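Local atomic coordinates of protein angel homolog 2 (Homo sapiens, PDB entry 6RW0), a protein that removes 2',3'-cyclic phosphates as a phosphatase of the CCR4/nocturin family and probably binds the 3'-untranslated regions of mRNA. Residues Trp82-Lys94 and His110-Tyr124. Residues are numbered along the deposited sequence; the frame is centred on the assembly and turned at random.
Sequences WSFRFPNILKEIK and HYGAEIRPSLESLGY
Trp-82 lies between two layers: the imidazole of His-110 stacks face to face on its five-membered ring, centroids 3.6 Å apart and planes only 6° from parallel, while CB of Phe-86 packs on the opposite face. The indole N-H points along its own plane to the carboxylate of Glu-114, NE1 to OE2 2.8 Å, meeting the syn side of an acid turned nearly perpendicular to the ring. A water donates to the other oxygen, OE1, and more weakly to Trp-82 O. A leucine in place of Trp-82 would probably leave the His-110 face without its stacking partner and the Glu-114 carboxylate without its N-H donor.

One turn on, Phe-86 has CG anti to its backbone N (chi1 174°), which carries the ring across to Ile-115, CE1 to CG1 3.7 Å, with Ser-118 OG at its edge. That hydroxyl bonds back to Glu-114 O, 2.8 Å from OG. Leu-90 then sets CD1 against Ser-118 CB and Leu-122 CD1, and Ile-93 CG2 meets Leu-119 CD2 at 3.9 Å, their side chains crossing at about a right angle.

The two helices run roughly parallel, at 26°. Helix 82-96 is the crossover between the parallel neighbouring strands 49-58 and 100-107, and helix 108-121 follows on from the latter, both packed on a sheet of the DNase I-like fold; Ile-93 and Leu-119 both rest on Leu-101 of strand 100-107, and helix 62-67 touches Trp-82 and His-110 through Gln-62.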
# COMPACT_ATOMS: atom_id res chain seq x y z
N TRP A 82 15.79 11.49 12.71
CA TRP A 82 14.64 10.77 13.26
C TRP A 82 14.09 11.47 14.50
O TRP A 82 12.88 11.42 14.74
CB TRP A 82 15.02 9.33 13.57
CG TRP A 82 13.91 8.47 14.11
CD1 TRP A 82 13.88 7.86 15.32
CD2 TRP A 82 12.69 8.12 13.45
NE1 TRP A 82 12.72 7.14 15.46
CE2 TRP A 82 11.97 7.29 14.33
CE3 TRP A 82 12.13 8.43 12.22
CZ2 TRP A 82 10.72 6.77 14.00
CZ3 TRP A 82 10.90 7.90 11.89
CH2 TRP A 82 10.21 7.09 12.78
N SER A 83 14.94 12.12 15.29
CA SER A 83 14.46 12.85 16.46
C SER A 83 13.54 14.00 16.07
O SER A 83 12.73 14.45 16.90
CB SER A 83 15.66 13.39 17.24
OG SER A 83 16.43 14.27 16.45
N PHE A 84 13.67 14.52 14.84
CA PHE A 84 12.80 15.55 14.29
C PHE A 84 11.56 14.94 13.64
O PHE A 84 10.43 15.38 13.87
CB PHE A 84 13.59 16.39 13.26
CG PHE A 84 12.82 17.58 12.76
CD1 PHE A 84 11.94 17.46 11.69
CD2 PHE A 84 12.97 18.82 13.36
CE1 PHE A 84 11.21 18.55 11.24
CE2 PHE A 84 12.25 19.91 12.91
CZ PHE A 84 11.36 19.77 11.85
N ARG A 85 11.76 13.89 12.85
CA ARG A 85 10.67 13.36 12.03
C ARG A 85 9.63 12.62 12.86
O ARG A 85 8.42 12.75 12.61
CB ARG A 85 11.22 12.44 10.95
CG ARG A 85 12.16 13.14 9.98
CD ARG A 85 12.37 12.34 8.70
NE ARG A 85 12.86 10.98 8.91
CZ ARG A 85 12.19 9.86 8.62
NH1 ARG A 85 10.96 9.88 8.14
NH2 ARG A 85 12.77 8.69 8.84
N PHE A 86 10.05 11.78 13.80
CA PHE A 86 9.08 10.95 14.49
C PHE A 86 8.04 11.77 15.25
O PHE A 86 6.84 11.45 15.16
CB PHE A 86 9.75 9.92 15.41
CG PHE A 86 8.76 9.15 16.23
CD1 PHE A 86 7.85 8.32 15.61
CD2 PHE A 86 8.71 9.31 17.59
CE1 PHE A 86 6.91 7.62 16.37
CE2 PHE A 86 7.77 8.62 18.34
CZ PHE A 86 6.88 7.78 17.73
N PRO A 87 8.40 12.81 16.00
CA PRO A 87 7.34 13.61 16.64
C PRO A 87 6.33 14.17 15.65
O PRO A 87 5.14 14.25 15.97
CB PRO A 87 8.12 14.71 17.38
CG PRO A 87 9.46 14.10 17.64
CD PRO A 87 9.75 13.23 16.44
N ASN A 88 6.77 14.58 14.46
CA ASN A 88 5.84 15.07 13.46
C ASN A 88 4.92 13.97 12.96
O ASN A 88 3.71 14.18 12.80
CB ASN A 88 6.61 15.66 12.28
CG ASN A 88 6.96 17.11 12.46
OD1 ASN A 88 6.50 17.78 13.39
ND2 ASN A 88 7.77 17.63 11.55
N ILE A 89 5.47 12.78 12.69
CA ILE A 89 4.67 11.66 12.20
C ILE A 89 3.65 11.25 13.25
O ILE A 89 2.47 11.03 12.93
CB ILE A 89 5.60 10.50 11.81
CG1 ILE A 89 6.41 10.86 10.56
CG2 ILE A 89 4.80 9.23 11.60
CD1 ILE A 89 7.68 10.05 10.38
N LEU A 90 4.08 11.15 14.51
CA LEU A 90 3.15 10.77 15.57
C LEU A 90 2.05 11.82 15.74
O LEU A 90 0.88 11.47 15.94
CB LEU A 90 3.92 10.57 16.87
CG LEU A 90 3.09 10.18 18.10
CD1 LEU A 90 2.45 8.83 17.86
CD2 LEU A 90 3.95 10.19 19.36
N LYS A 91 2.40 13.10 15.63
CA LYS A 91 1.41 14.17 15.74
C LYS A 91 0.37 14.06 14.64
O LYS A 91 -0.83 14.27 14.89
CB LYS A 91 2.12 15.51 15.70
CG LYS A 91 1.21 16.72 15.77
CD LYS A 91 2.04 18.00 15.80
CE LYS A 91 1.16 19.24 15.90
NZ LYS A 91 1.95 20.49 15.76
N GLU A 92 0.80 13.75 13.41
CA GLU A 92 -0.15 13.55 12.32
C GLU A 92 -1.08 12.38 12.60
O GLU A 92 -2.29 12.45 12.35
CB GLU A 92 0.60 13.20 11.04
CG GLU A 92 1.20 14.27 10.25
CD GLU A 92 1.80 13.68 8.99
OE1 GLU A 92 2.86 13.01 9.08
OE2 GLU A 92 1.18 13.84 7.92
N ILE A 93 -0.51 11.26 13.04
CA ILE A 93 -1.33 10.08 13.32
C ILE A 93 -2.35 10.41 14.41
O ILE A 93 -3.52 10.04 14.31
CB ILE A 93 -0.44 8.88 13.69
CG1 ILE A 93 0.36 8.44 12.45
CG2 ILE A 93 -1.29 7.76 14.25
CD1 ILE A 93 1.42 7.36 12.73
N LYS A 94 -1.91 11.12 15.45
CA LYS A 94 -2.82 11.50 16.52
C LYS A 94 -3.91 12.43 16.01
O LYS A 94 -5.07 12.31 16.40
CB LYS A 94 -2.03 12.16 17.65
CG LYS A 94 -2.87 12.50 18.84
CD LYS A 94 -2.04 12.88 20.05
CE LYS A 94 -2.96 13.28 21.20
NZ LYS A 94 -2.47 12.80 22.53
N HIS A 110 13.25 1.28 15.70
CA HIS A 110 12.39 2.39 16.07
C HIS A 110 10.99 1.92 16.43
O HIS A 110 10.33 2.51 17.29
CB HIS A 110 12.32 3.37 14.92
CG HIS A 110 13.63 4.02 14.64
ND1 HIS A 110 13.91 4.64 13.44
CD2 HIS A 110 14.72 4.17 15.42
CE1 HIS A 110 15.13 5.14 13.49
NE2 HIS A 110 15.64 4.88 14.68
N TYR A 111 10.51 0.88 15.76
CA TYR A 111 9.18 0.38 16.07
C TYR A 111 9.11 -0.12 17.50
O TYR A 111 8.19 0.22 18.26
CB TYR A 111 8.84 -0.74 15.09
CG TYR A 111 7.51 -1.40 15.28
CD1 TYR A 111 6.32 -0.73 15.01
CD2 TYR A 111 7.43 -2.72 15.69
CE1 TYR A 111 5.09 -1.36 15.16
CE2 TYR A 111 6.22 -3.35 15.86
CZ TYR A 111 5.05 -2.66 15.58
OH TYR A 111 3.83 -3.30 15.74
N GLY A 112 10.10 -0.92 17.91
CA GLY A 112 10.10 -1.44 19.27
C GLY A 112 10.31 -0.36 20.32
O GLY A 112 9.70 -0.39 21.38
N ALA A 113 11.20 0.59 20.03
CA ALA A 113 11.59 1.57 21.04
C ALA A 113 10.56 2.68 21.21
O ALA A 113 10.38 3.20 22.32
CB ALA A 113 12.92 2.22 20.64
N GLU A 114 9.91 3.09 20.11
CA GLU A 114 9.13 4.31 20.10
C GLU A 114 7.79 4.21 19.37
O GLU A 114 6.77 4.66 19.90
CB GLU A 114 9.92 5.44 19.43
CG GLU A 114 11.33 5.66 19.90
CD GLU A 114 12.07 6.48 18.88
OE1 GLU A 114 11.97 7.72 18.95
OE2 GLU A 114 12.69 5.87 17.98
N ILE A 115 7.75 3.68 18.15
CA ILE A 115 6.49 3.70 17.37
C ILE A 115 5.42 2.80 17.99
O ILE A 115 4.34 3.29 18.25
CB ILE A 115 6.73 3.31 15.90
CG1 ILE A 115 7.82 4.16 15.26
CG2 ILE A 115 5.44 3.38 15.13
CD1 ILE A 115 8.28 3.63 13.92
N ARG A 116 5.73 1.54 18.26
CA ARG A 116 4.71 0.65 18.85
C ARG A 116 4.27 1.15 20.23
O ARG A 116 3.10 1.23 20.43
CB ARG A 116 5.22 -0.79 18.90
CG ARG A 116 4.08 -1.78 19.08
CD ARG A 116 4.57 -3.20 19.20
NE ARG A 116 3.46 -4.12 19.06
CZ ARG A 116 2.68 -4.49 20.04
NH1 ARG A 116 2.90 -4.03 21.25
NH2 ARG A 116 1.67 -5.31 19.81
N PRO A 117 5.15 1.55 21.17
CA PRO A 117 4.65 2.03 22.45
C PRO A 117 3.77 3.28 22.28
O PRO A 117 2.81 3.38 22.93
CB PRO A 117 5.93 2.33 23.24
CG PRO A 117 6.96 1.47 22.61
CD PRO A 117 6.60 1.50 21.15
N SER A 118 4.15 4.19 21.39
CA SER A 118 3.36 5.40 21.20
C SER A 118 1.99 5.08 20.63
O SER A 118 0.98 5.64 21.08
CB SER A 118 4.11 6.38 20.30
OG SER A 118 5.30 6.85 20.92
N LEU A 119 1.91 4.17 19.66
CA LEU A 119 0.61 3.83 19.11
C LEU A 119 -0.25 3.06 20.11
O LEU A 119 -1.46 3.28 20.17
CB LEU A 119 0.79 3.04 17.81
CG LEU A 119 1.47 3.80 16.68
CD1 LEU A 119 1.65 2.93 15.44
CD2 LEU A 119 0.67 5.06 16.32
N GLU A 120 0.40 2.17 20.84
CA GLU A 120 -0.39 1.46 21.90
C GLU A 120 -1.00 2.41 22.99
O GLU A 120 -2.24 2.42 23.46
CB GLU A 120 0.43 0.35 22.55
CG GLU A 120 0.83 -0.77 21.59
CD GLU A 120 -0.07 -1.99 21.44
OE1 GLU A 120 -0.64 -2.42 22.45
OE2 GLU A 120 -0.16 -2.52 20.31
N SER A 121 -0.25 3.51 23.22
CA SER A 121 -0.74 4.49 24.18
C SER A 121 -1.96 5.23 23.64
O SER A 121 -2.79 5.71 24.42
CB SER A 121 0.36 5.48 24.56
OG SER A 121 0.63 6.41 23.52
N LEU A 122 -2.10 5.32 22.31
CA LEU A 122 -3.24 5.96 21.67
C LEU A 122 -4.43 5.02 21.50
O LEU A 122 -5.46 5.44 20.96
CB LEU A 122 -2.83 6.50 20.29
CG LEU A 122 -1.78 7.61 20.23
CD1 LEU A 122 -1.42 7.98 18.80
CD2 LEU A 122 -2.28 8.83 21.01
N GLY A 123 -4.34 3.76 21.92
CA GLY A 123 -5.47 2.83 21.86
C GLY A 123 -5.39 1.87 20.69
O GLY A 123 -6.37 1.24 20.43
N TYR A 124 -4.24 1.76 20.04
CA TYR A 124 -4.11 0.84 18.90
C TYR A 124 -3.50 -0.49 19.32
O TYR A 124 -2.63 -0.50 20.14
CB TYR A 124 -3.15 1.39 17.84
CG TYR A 124 -3.68 2.57 17.09
CD1 TYR A 124 -4.57 2.42 16.05
CD2 TYR A 124 -3.30 3.85 17.44
CE1 TYR A 124 -5.07 3.50 15.37
CE2 TYR A 124 -3.79 4.95 16.77
CZ TYR A 124 -4.67 4.77 15.73
OH TYR A 124 -5.17 5.84 15.07
O HOH W 1 12.67 9.95 17.70
O HOH W 2 -4.49 8.29 16.20